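Local coordinates for protein putative ManD family dehydratase (Pantoea ananatis, PDB 3T6C) that catalyses the magnesium-dependent dehydration of D-gluconate to 2-dehydro-3-deoxy-D-gluconate, with only low activity in vitro, at residues 267-272 with 371-376; 316-321 with 332-337; 345-350 with 363-368. All coordinates share one frame; numbering follows the deposited sequence.

Contact 1: residues 267-272 with 371-376; sequences QLFFLE and FGIQEY. With MG (magnesium ion), chain C; GCO (D-gluconic acid), chain D.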
loop_
_atom_site.group_PDB
_atom_site.type_symbol
_atom_site.label_atom_id
_atom_site.label_comp_id
_atom_site.label_asym_id
_atom_site.label_seq_id
_atom_site.Cartn_x
_atom_site.Cartn_y
_atom_site.Cartn_z
ATOM N N GLN A 267 -2.786 -8.943 30.753
ATOM C CA GLN A 267 -2.059 -9.980 30.001
ATOM C C GLN A 267 -2.908 -11.237 29.796
ATOM O O GLN A 267 -2.572 -12.347 30.223
ATOM C CB GLN A 267 -0.711 -10.294 30.645
ATOM C CG GLN A 267 0.254 -9.117 30.500
ATOM C CD GLN A 267 1.505 -9.354 31.292
ATOM O OE1 GLN A 267 2.444 -9.983 30.801
ATOM N NE2 GLN A 267 1.508 -8.908 32.540
ATOM N N LEU A 268 -4.008 -11.069 29.063
ATOM C CA LEU A 268 -4.856 -12.209 28.759
ATOM C C LEU A 268 -4.158 -13.136 27.775
ATOM O O LEU A 268 -3.408 -12.684 26.884
ATOM C CB LEU A 268 -6.184 -11.750 28.138
ATOM C CG LEU A 268 -7.258 -11.427 29.204
ATOM C CD1 LEU A 268 -6.856 -10.294 30.139
ATOM C CD2 LEU A 268 -8.530 -11.069 28.483
ATOM N N PHE A 269 -4.450 -14.433 27.893
ATOM C CA PHE A 269 -3.932 -15.399 26.940
ATOM C C PHE A 269 -4.535 -15.092 25.558
ATOM O O PHE A 269 -3.817 -15.112 24.539
ATOM C CB PHE A 269 -4.253 -16.838 27.418
ATOM C CG PHE A 269 -3.731 -17.901 26.511
ATOM C CD1 PHE A 269 -2.422 -18.325 26.626
ATOM C CD2 PHE A 269 -4.582 -18.546 25.611
ATOM C CE1 PHE A 269 -1.903 -19.338 25.803
ATOM C CE2 PHE A 269 -4.048 -19.561 24.763
ATOM C CZ PHE A 269 -2.719 -19.930 24.871
ATOM N N PHE A 270 -5.839 -14.848 25.517
ATOM C CA PHE A 270 -6.420 -14.204 24.342
ATOM C C PHE A 270 -7.742 -13.534 24.659
ATOM O O PHE A 270 -8.386 -13.901 25.639
ATOM C CB PHE A 270 -6.472 -15.119 23.095
ATOM C CG PHE A 270 -7.400 -16.361 23.154
ATOM C CD1 PHE A 270 -8.764 -16.302 23.406
ATOM C CD2 PHE A 270 -6.866 -17.620 22.831
ATOM C CE1 PHE A 270 -9.612 -17.451 23.343
ATOM C CE2 PHE A 270 -7.696 -18.772 22.781
ATOM C CZ PHE A 270 -9.059 -18.695 23.038
ATOM N N LEU A 271 -8.102 -12.555 23.837
ATOM C CA LEU A 271 -9.459 -11.954 23.758
ATOM C C LEU A 271 -10.086 -12.513 22.488
ATOM O O LEU A 271 -9.504 -12.354 21.378
ATOM C CB LEU A 271 -9.356 -10.432 23.681
ATOM C CG LEU A 271 -10.680 -9.709 23.447
ATOM C CD1 LEU A 271 -11.643 -9.966 24.662
ATOM C CD2 LEU A 271 -10.397 -8.224 23.243
ATOM N N GLU A 272 -11.238 -13.156 22.645
ATOM C CA GLU A 272 -11.829 -13.917 21.535
ATOM C C GLU A 272 -13.008 -13.144 20.894
ATOM O O GLU A 272 -13.802 -12.441 21.579
ATOM C CB GLU A 272 -12.298 -15.277 22.062
ATOM C CG GLU A 272 -13.045 -16.177 21.081
ATOM C CD GLU A 272 -13.628 -17.354 21.819
ATOM O OE1 GLU A 272 -13.159 -17.643 22.965
ATOM O OE2 GLU A 272 -14.492 -18.044 21.222
ATOM N N PHE A 371 0.024 -25.982 17.735
ATOM C CA PHE A 371 -1.089 -26.058 18.697
ATOM C C PHE A 371 -1.051 -24.926 19.713
ATOM O O PHE A 371 0.026 -24.627 20.274
ATOM C CB PHE A 371 -0.970 -27.378 19.475
ATOM C CG PHE A 371 -1.939 -27.481 20.630
ATOM C CD1 PHE A 371 -3.318 -27.531 20.428
ATOM C CD2 PHE A 371 -1.435 -27.484 21.930
ATOM C CE1 PHE A 371 -4.193 -27.625 21.579
ATOM C CE2 PHE A 371 -2.280 -27.560 23.044
ATOM C CZ PHE A 371 -3.671 -27.643 22.822
ATOM N N GLY A 372 -2.168 -24.174 19.830
ATOM C CA GLY A 372 -2.313 -23.202 20.918
ATOM C C GLY A 372 -2.954 -23.601 22.241
ATOM O O GLY A 372 -2.307 -23.690 23.271
ATOM N N ILE A 373 -4.224 -23.987 22.161
ATOM C CA ILE A 373 -4.934 -24.406 23.369
ATOM C C ILE A 373 -6.149 -25.211 22.912
ATOM O O ILE A 373 -6.594 -25.032 21.765
ATOM C CB ILE A 373 -5.305 -23.174 24.262
ATOM C CG1 ILE A 373 -5.723 -23.635 25.659
ATOM C CG2 ILE A 373 -6.456 -22.375 23.629
ATOM C CD1 ILE A 373 -4.538 -24.298 26.441
ATOM N N GLN A 374 -6.685 -26.065 23.801
ATOM C CA GLN A 374 -7.952 -26.751 23.457
ATOM C C GLN A 374 -9.058 -26.447 24.464
ATOM O O GLN A 374 -9.004 -26.880 25.607
ATOM C CB GLN A 374 -7.722 -28.265 23.407
ATOM C CG GLN A 374 -8.947 -29.062 22.854
ATOM C CD GLN A 374 -9.490 -28.437 21.564
ATOM O OE1 GLN A 374 -10.549 -27.768 21.595
ATOM N NE2 GLN A 374 -8.760 -28.579 20.459
ATOM N N GLU A 375 -10.075 -25.716 24.014
ATOM C CA GLU A 375 -11.297 -25.522 24.778
ATOM C C GLU A 375 -11.879 -26.856 25.181
ATOM O O GLU A 375 -11.869 -27.788 24.361
ATOM C CB GLU A 375 -12.298 -24.835 23.861
ATOM C CG GLU A 375 -13.555 -24.366 24.591
ATOM C CD GLU A 375 -14.449 -23.534 23.706
ATOM O OE1 GLU A 375 -14.326 -23.564 22.483
ATOM O OE2 GLU A 375 -15.323 -22.815 24.246
ATOM N N TYR A 376 -12.414 -26.939 26.401
ATOM C CA TYR A 376 -12.991 -28.192 26.832
ATOM C C TYR A 376 -14.203 -27.938 27.703
ATOM O O TYR A 376 -14.153 -27.105 28.612
ATOM C CB TYR A 376 -11.939 -28.923 27.647
ATOM C CG TYR A 376 -12.454 -30.219 28.218
ATOM C CD1 TYR A 376 -12.647 -31.295 27.392
ATOM C CD2 TYR A 376 -12.719 -30.331 29.575
ATOM C CE1 TYR A 376 -13.108 -32.479 27.898
ATOM C CE2 TYR A 376 -13.191 -31.538 30.103
ATOM C CZ TYR A 376 -13.373 -32.568 29.243
ATOM O OH TYR A 376 -13.838 -33.773 29.725
HETATM MG MG MG C . -16.516 -18.140 21.538
HETATM C C1 GCO D . -17.374 -20.717 22.614
HETATM C C2 GCO D . -18.536 -20.287 21.799
HETATM C C3 GCO D . -19.838 -20.995 22.123
HETATM C C4 GCO D . -20.885 -20.701 21.069
HETATM C C5 GCO D . -21.736 -21.925 20.835
HETATM C C6 GCO D . -22.803 -21.728 19.772
HETATM O O1A GCO D . -17.316 -21.862 23.152
HETATM O O1B GCO D . -16.351 -19.958 22.640
HETATM O O2 GCO D . -18.549 -18.886 21.724
HETATM O O3 GCO D . -20.214 -20.555 23.375
HETATM O O4 GCO D . -21.678 -19.625 21.537
HETATM O O5 GCO D . -20.910 -22.964 20.461
HETATM O O6 GCO D . -23.588 -22.874 19.511
HETATM O O HOH W 1 -17.099 -16.394 20.535
#

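Contact 2: residues 316-321 with 332-337; sequences DYIRCH and KKIAIY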
loop_
_atom_site.group_PDB
_atom_site.type_symbol
_atom_site.label_atom_id
_atom_site.label_comp_id
_atom_site.label_asym_id
_atom_site.label_seq_id
_atom_site.Cartn_x
_atom_site.Cartn_y
_atom_site.Cartn_z
ATOM N N ASP A 316 -3.890 -14.110 16.536
ATOM C CA ASP A 316 -2.903 -15.048 17.062
ATOM C C ASP A 316 -3.362 -16.475 17.209
ATOM O O ASP A 316 -2.536 -17.379 17.351
ATOM C CB ASP A 316 -2.441 -14.496 18.401
ATOM C CG ASP A 316 -2.044 -13.047 18.266
ATOM O OD1 ASP A 316 -2.773 -12.165 18.778
ATOM O OD2 ASP A 316 -0.984 -12.815 17.586
ATOM N N TYR A 317 -4.694 -16.668 17.170
ATOM C CA TYR A 317 -5.305 -17.998 17.326
ATOM C C TYR A 317 -6.459 -18.109 16.393
ATOM O O TYR A 317 -7.334 -17.239 16.371
ATOM C CB TYR A 317 -5.858 -18.212 18.771
ATOM C CG TYR A 317 -4.748 -18.190 19.816
ATOM C CD1 TYR A 317 -4.387 -16.991 20.436
ATOM C CD2 TYR A 317 -4.050 -19.347 20.152
ATOM C CE1 TYR A 317 -3.327 -16.949 21.375
ATOM C CE2 TYR A 317 -2.987 -19.314 21.098
ATOM C CZ TYR A 317 -2.673 -18.126 21.694
ATOM O OH TYR A 317 -1.645 -18.067 22.608
ATOM N N ILE A 318 -6.494 -19.203 15.646
ATOM C CA ILE A 318 -7.616 -19.505 14.740
ATOM C C ILE A 318 -8.542 -20.478 15.486
ATOM O O ILE A 318 -8.125 -21.475 16.078
ATOM C CB ILE A 318 -7.076 -20.039 13.379
ATOM C CG1 ILE A 318 -8.246 -20.281 12.415
ATOM C CG2 ILE A 318 -6.365 -21.365 13.522
ATOM C CD1 ILE A 318 -9.014 -18.997 12.056
ATOM N N ARG A 319 -9.810 -20.073 15.530
ATOM C CA ARG A 319 -10.873 -20.684 16.347
ATOM C C ARG A 319 -11.859 -21.617 15.664
ATOM O O ARG A 319 -12.934 -21.894 16.228
ATOM C CB ARG A 319 -11.634 -19.604 17.149
ATOM C CG ARG A 319 -10.758 -18.880 18.183
ATOM C CD ARG A 319 -10.756 -19.678 19.509
ATOM N NE ARG A 319 -12.128 -19.825 20.031
ATOM C CZ ARG A 319 -12.582 -20.900 20.703
ATOM N NH1 ARG A 319 -11.840 -22.016 20.866
ATOM N NH2 ARG A 319 -13.823 -20.890 21.211
ATOM N N CYS A 320 -11.577 -22.014 14.432
ATOM C CA CYS A 320 -12.661 -22.679 13.681
ATOM C C CYS A 320 -13.314 -23.819 14.430
ATOM O O CYS A 320 -12.649 -24.620 15.158
ATOM C CB CYS A 320 -12.119 -23.278 12.405
ATOM S SG CYS A 320 -11.435 -21.980 11.297
ATOM N N HIS A 321 -14.632 -23.927 14.191
ATOM C CA HIS A 321 -15.388 -25.137 14.551
ATOM C C HIS A 321 -15.101 -25.978 13.321
ATOM O O HIS A 321 -15.583 -25.667 12.185
ATOM C CB HIS A 321 -16.865 -24.715 14.652
ATOM C CG HIS A 321 -17.823 -25.814 15.036
ATOM N ND1 HIS A 321 -17.924 -26.293 16.326
ATOM C CD2 HIS A 321 -18.780 -26.441 14.323
ATOM C CE1 HIS A 321 -18.864 -27.224 16.370
ATOM N NE2 HIS A 321 -19.416 -27.313 15.169
ATOM N N LYS A 332 -6.696 -29.381 8.675
ATOM C CA LYS A 332 -5.251 -29.562 8.624
ATOM C C LYS A 332 -4.631 -28.494 7.754
ATOM O O LYS A 332 -3.540 -27.950 8.080
ATOM C CB LYS A 332 -4.914 -30.990 8.108
ATOM C CG LYS A 332 -3.439 -31.298 8.020
ATOM C CD LYS A 332 -2.781 -31.286 9.379
ATOM C CE LYS A 332 -1.398 -31.916 9.303
ATOM N NZ LYS A 332 -0.673 -31.814 10.575
ATOM N N LYS A 333 -5.312 -28.153 6.666
ATOM C CA LYS A 333 -4.803 -27.085 5.774
ATOM C C LYS A 333 -4.792 -25.723 6.476
ATOM O O LYS A 333 -3.838 -24.974 6.347
ATOM C CB LYS A 333 -5.590 -26.996 4.467
ATOM C CG LYS A 333 -5.509 -28.331 3.715
ATOM C CD LYS A 333 -6.287 -28.194 2.430
ATOM C CE LYS A 333 -6.226 -29.591 1.714
ATOM N NZ LYS A 333 -7.277 -29.606 0.661
ATOM N N ILE A 334 -5.840 -25.416 7.234
ATOM C CA ILE A 334 -5.870 -24.140 7.951
ATOM C C ILE A 334 -4.814 -24.144 9.052
ATOM O O ILE A 334 -4.193 -23.116 9.339
ATOM C CB ILE A 334 -7.281 -23.946 8.589
ATOM C CG1 ILE A 334 -8.292 -23.652 7.462
ATOM C CG2 ILE A 334 -7.221 -22.766 9.588
ATOM C CD1 ILE A 334 -9.749 -23.836 7.879
ATOM N N ALA A 335 -4.602 -25.305 9.704
ATOM C CA ALA A 335 -3.590 -25.358 10.751
ATOM C C ALA A 335 -2.198 -25.069 10.150
ATOM O O ALA A 335 -1.393 -24.357 10.739
ATOM C CB ALA A 335 -3.637 -26.732 11.424
ATOM N N ILE A 336 -1.910 -25.663 9.002
ATOM C CA ILE A 336 -0.630 -25.439 8.283
ATOM C C ILE A 336 -0.503 -23.991 7.780
ATOM O O ILE A 336 0.557 -23.347 7.943
ATOM C CB ILE A 336 -0.502 -26.438 7.134
ATOM C CG1 ILE A 336 -0.163 -27.811 7.735
ATOM C CG2 ILE A 336 0.574 -25.938 6.106
ATOM C CD1 ILE A 336 -0.285 -28.962 6.732
ATOM N N TYR A 337 -1.570 -23.465 7.217
ATOM C CA TYR A 337 -1.519 -22.066 6.756
ATOM C C TYR A 337 -1.228 -21.126 7.946
ATOM O O TYR A 337 -0.460 -20.175 7.836
ATOM C CB TYR A 337 -2.867 -21.708 6.095
ATOM C CG TYR A 337 -2.727 -20.559 5.127
ATOM C CD1 TYR A 337 -2.375 -20.817 3.811
ATOM C CD2 TYR A 337 -2.940 -19.247 5.527
ATOM C CE1 TYR A 337 -2.181 -19.801 2.902
ATOM C CE2 TYR A 337 -2.726 -18.208 4.614
ATOM C CZ TYR A 337 -2.335 -18.495 3.326
ATOM O OH TYR A 337 -2.174 -17.463 2.418
#

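Contact 3: residues 345-350 with 363-368; sequences TAWHSP and HLDLSS. With GCO (D-gluconic acid), chain D.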
loop_
_atom_site.group_PDB
_atom_site.type_symbol
_atom_site.label_atom_id
_atom_site.label_comp_id
_atom_site.label_asym_id
_atom_site.label_seq_id
_atom_site.Cartn_x
_atom_site.Cartn_y
_atom_site.Cartn_z
ATOM N N THR A 345 -3.339 -22.725 16.837
ATOM C CA THR A 345 -4.723 -23.267 16.735
ATOM C C THR A 345 -5.437 -23.247 18.086
ATOM O O THR A 345 -4.810 -23.481 19.148
ATOM C CB THR A 345 -4.746 -24.712 16.147
ATOM O OG1 THR A 345 -4.224 -25.625 17.133
ATOM C CG2 THR A 345 -3.903 -24.796 14.883
ATOM N N ALA A 346 -6.717 -22.842 18.074
ATOM C CA ALA A 346 -7.575 -23.058 19.238
ATOM C C ALA A 346 -8.926 -23.475 18.658
ATOM O O ALA A 346 -9.920 -22.705 18.751
ATOM C CB ALA A 346 -7.670 -21.659 19.955
ATOM N N TRP A 347 -9.094 -24.760 18.379
ATOM C CA TRP A 347 -10.362 -25.180 17.750
ATOM C C TRP A 347 -11.514 -25.003 18.721
ATOM O O TRP A 347 -11.396 -25.290 19.911
ATOM C CB TRP A 347 -10.282 -26.660 17.308
ATOM C CG TRP A 347 -9.067 -26.991 16.447
ATOM C CD1 TRP A 347 -8.092 -27.904 16.737
ATOM C CD2 TRP A 347 -8.720 -26.424 15.192
ATOM N NE1 TRP A 347 -7.162 -27.956 15.730
ATOM C CE2 TRP A 347 -7.504 -27.049 14.775
ATOM C CE3 TRP A 347 -9.307 -25.449 14.361
ATOM C CZ2 TRP A 347 -6.909 -26.790 13.550
ATOM C CZ3 TRP A 347 -8.660 -25.150 13.143
ATOM C CH2 TRP A 347 -7.484 -25.827 12.761
ATOM N N HIS A 348 -12.661 -24.591 18.161
ATOM C CA HIS A 348 -13.914 -24.442 18.966
ATOM C C HIS A 348 -14.411 -25.803 19.450
ATOM O O HIS A 348 -14.474 -26.781 18.665
ATOM C CB HIS A 348 -14.914 -23.738 18.059
ATOM C CG HIS A 348 -16.311 -23.608 18.621
ATOM N ND1 HIS A 348 -17.318 -24.486 18.268
ATOM C CD2 HIS A 348 -16.880 -22.694 19.448
ATOM C CE1 HIS A 348 -18.447 -24.129 18.871
ATOM N NE2 HIS A 348 -18.220 -23.028 19.562
ATOM N N SER A 349 -14.608 -25.912 20.770
ATOM C CA SER A 349 -15.063 -27.187 21.339
ATOM C C SER A 349 -15.835 -27.058 22.661
ATOM O O SER A 349 -15.298 -27.445 23.699
ATOM C CB SER A 349 -13.821 -28.052 21.536
ATOM O OG SER A 349 -14.219 -29.415 21.624
ATOM N N PRO A 350 -17.023 -26.503 22.643
ATOM C CA PRO A 350 -18.001 -26.309 23.707
ATOM C C PRO A 350 -18.909 -27.563 23.734
ATOM O O PRO A 350 -18.448 -28.690 23.585
ATOM C CB PRO A 350 -18.693 -25.014 23.308
ATOM C CG PRO A 350 -18.810 -25.139 21.907
ATOM C CD PRO A 350 -17.579 -25.957 21.400
ATOM N N HIS A 363 -6.793 -34.951 17.735
ATOM C CA HIS A 363 -5.830 -35.581 16.837
ATOM C C HIS A 363 -5.065 -34.533 16.032
ATOM O O HIS A 363 -3.853 -34.663 15.857
ATOM C CB HIS A 363 -6.508 -36.595 15.941
ATOM C CG HIS A 363 -6.793 -37.895 16.631
ATOM N ND1 HIS A 363 -6.444 -39.121 16.091
ATOM C CD2 HIS A 363 -7.395 -38.162 17.815
ATOM C CE1 HIS A 363 -6.831 -40.089 16.909
ATOM N NE2 HIS A 363 -7.425 -39.538 17.958
ATOM N N LEU A 364 -5.761 -33.501 15.572
ATOM C CA LEU A 364 -5.079 -32.326 14.993
ATOM C C LEU A 364 -4.171 -31.681 16.025
ATOM O O LEU A 364 -3.002 -31.384 15.723
ATOM C CB LEU A 364 -6.095 -31.302 14.483
ATOM C CG LEU A 364 -6.782 -31.717 13.160
ATOM C CD1 LEU A 364 -8.185 -31.081 13.133
ATOM C CD2 LEU A 364 -5.940 -31.249 11.986
ATOM N N ASP A 365 -4.686 -31.436 17.225
ATOM C CA ASP A 365 -3.873 -30.821 18.263
ATOM C C ASP A 365 -2.586 -31.571 18.536
ATOM O O ASP A 365 -1.535 -30.944 18.685
ATOM C CB ASP A 365 -4.635 -30.784 19.593
ATOM C CG ASP A 365 -5.828 -29.846 19.598
ATOM O OD1 ASP A 365 -5.926 -28.895 18.791
ATOM O OD2 ASP A 365 -6.690 -30.071 20.506
ATOM N N LEU A 366 -2.650 -32.909 18.633
ATOM C CA LEU A 366 -1.432 -33.687 18.878
ATOM C C LEU A 366 -0.391 -33.567 17.767
ATOM O O LEU A 366 0.829 -33.632 18.079
ATOM C CB LEU A 366 -1.779 -35.158 19.100
ATOM C CG LEU A 366 -2.425 -35.427 20.441
ATOM C CD1 LEU A 366 -2.909 -36.878 20.447
ATOM C CD2 LEU A 366 -1.374 -35.265 21.555
ATOM N N SER A 367 -0.853 -33.431 16.512
ATOM C CA SER A 367 0.047 -33.490 15.361
ATOM C C SER A 367 0.478 -32.126 14.830
ATOM O O SER A 367 1.266 -32.048 13.865
ATOM C CB SER A 367 -0.572 -34.361 14.251
ATOM O OG SER A 367 -1.840 -33.837 13.884
ATOM N N SER A 368 -0.037 -31.038 15.432
ATOM C CA SER A 368 0.303 -29.687 14.945
ATOM C C SER A 368 1.421 -29.025 15.727
ATOM O O SER A 368 1.299 -28.823 16.926
ATOM C CB SER A 368 -0.941 -28.769 15.105
ATOM O OG SER A 368 -1.936 -29.110 14.181
HETATM C C1 GCO D . -17.374 -20.717 22.614
HETATM C C2 GCO D . -18.536 -20.287 21.799
HETATM C C3 GCO D . -19.838 -20.995 22.123
HETATM C C4 GCO D . -20.885 -20.701 21.069
HETATM C C5 GCO D . -21.736 -21.925 20.835
HETATM C C6 GCO D . -22.803 -21.728 19.772
HETATM O O1A GCO D . -17.316 -21.862 23.152
HETATM O O1B GCO D . -16.351 -19.958 22.640
HETATM O O2 GCO D . -18.549 -18.886 21.724
HETATM O O3 GCO D . -20.214 -20.555 23.375
HETATM O O4 GCO D . -21.678 -19.625 21.537
HETATM O O5 GCO D . -20.910 -22.964 20.461
HETATM O O6 GCO D . -23.588 -22.874 19.511
HETATM O O HOH W 2 -6.402 -26.128 18.922
HETATM O O HOH W 3 -4.231 -28.295 15.742
#

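Contact 1: residues 267-272 with 371-376
F269 swings its ring to the side opposite its own backbone N (chi1 -179°), while chi1 of 66° tucks the ring of F270 between N and the carbonyl carbon; both rings thereby reach I373. The two segments belong to strands 270-272 and 374-375 of the modified (β/α)8 barrel of the enolase superfamily. These strands do not pair with each other, and the three side chains meet across the barrel interior without any hydrogen bond between the segments.

I373 wedges against both rings at a slant. Its CB lies 3.9 Å from F269 CE2, and its CG2 branch is the part common to the two aromatic residues, with I373 CG2 also 3.9 Å from F270 CE2. At the rim of the F269 ring, near its plane, G372 O stands 4.1 Å from F269 CZ. Y317 and Y173 add further rings to this aromatic cluster, Y173 meeting F269 edge-to-face.

Beyond these rings the chemistry turns polar. E272 and E375 extend their carboxylates toward the bound D-gluconate, and E375 OE2 comes within 2.5 Å of gluconate O1A. D246 and E298 share the magnesium ion with E272. Gluconate O1B and O2 and one water complete its six ligands, E272 OE2 binding the metal at 2.1 Å and also lying 3.0 Å from gluconate O1B.

Contact 2: residues 316-321 with 332-337
I318 and I334 carry the apolar core of this contact, which joins strand 317-318 to helix 328-340 within a beta-alpha-beta unit of the barrel. A loop leads from the strand to the helix, and the helix leads on to the parallel strand 344-345, so the two isoleucines lie where the crossover helix packs on the outer side of the barrel wall. Their side chains cross at about a right angle, and the touching atoms are I318 CG1 and I334 CG2, 3.9 Å apart. In I334, chi1 of -72° puts CG1 beside the backbone N and leaves the CG2 methyl opposite it, facing I318. The longer branch runs on, nearly extended, to CD1 and reaches a second partner: C320 SG sits 4.2 Å from I334 CD1. One helix residue thus receives two residues from the strand and the turn that follows it. W306 of helix 303-311 touches both isoleucines, and I325 packs on I334 and C320, enlarging the same apolar cluster.

Polar bonds are confined to each segment or lead away from the contact. The helix holds itself by regular backbone bonds, Y337 N to K333 O at 2.9 Å and I336 N to K332 O at 3.0 Å. Its other flank faces a neighbouring subunit: Y337 stacks on Y337 of that chain, and K333 forms a salt bridge with E339 there.

No hydrogen bond or charge pair ties the segments together. Cohesion across this buried interface is therefore probably due to van der Waals contact and burial of aliphatic carbon and sulfur, while R319, between I318 and C320, which both face the helix, reaches the gluconate pocket, where E272 and E375 hold it.

Contact 3: residues 345-350 with 363-368
W347 and D365 lie side by side, the indole and carboxylate planes only 12° apart and the two side chains pointing in opposite directions. D365 OD1 approaches the five-membered ring obliquely, 3.1 Å from W347 CD1. D365 OD1 is 3.4 Å from W347 NE1, but the angle is too poor for a hydrogen bond. L364, one residue earlier on helix 355-367, crosses the indole at about a right angle, with L364 CB 3.7 Å from W347 NE1. T345 CB takes up a position over one face of the same ring, offset toward the rim. This joins the loop after barrel strand 344-345 to the helix that follows it.

Two waters lodged between buried residues supply the polar links. T345 chi1 of 72° sets OG1 between N and the carbonyl carbon, where it serves both. Water 2 accepts from T345 OG1 and W347 N and donates to D365 OD1 at 2.8 Å. Water 3 accepts from W347 NE1 at 3.0 Å and donates to T345 OG1 and to S368 OG. D365 OD2 is hydrogen-bonded to Q374 NE2.

Beyond the indole, H348 NE2 donates to gluconate O5 at 2.8 Å, with P350 CD over one imidazole face. The hydrogen bonding between helix and loop thus runs through water, while the indole packs directly on L364 and D365; its N-H and D365 OD1 each use a separate water.

In the fold
All three contacts belong to one barrel; contacts 1 and 3 reach the gluconate directly, contact 2 through R319 alone. Contacts 1 and 2 have centres 13 Å apart and are tied by R319, whose NH2 forms salt bridges with E272 OE2 at 2.9 Å and E375 OE1 at 3.0 Å, linking a magnesium ligand to a substrate-binding glutamate. Contacts 2 and 3 lie closest, their centres 9 Å apart; H321 ND1 is 2.7 Å from H348 ND1, a probable hydrogen bond behind the gluconate-binding histidine. Contacts 1 and 3, 11 Å apart between centres, meet where G372 N probably hydrogen-bonds to T345 O at 2.8 Å. Along the chain, contacts 2 and 3 follow one another inside the loop closed by contact 1.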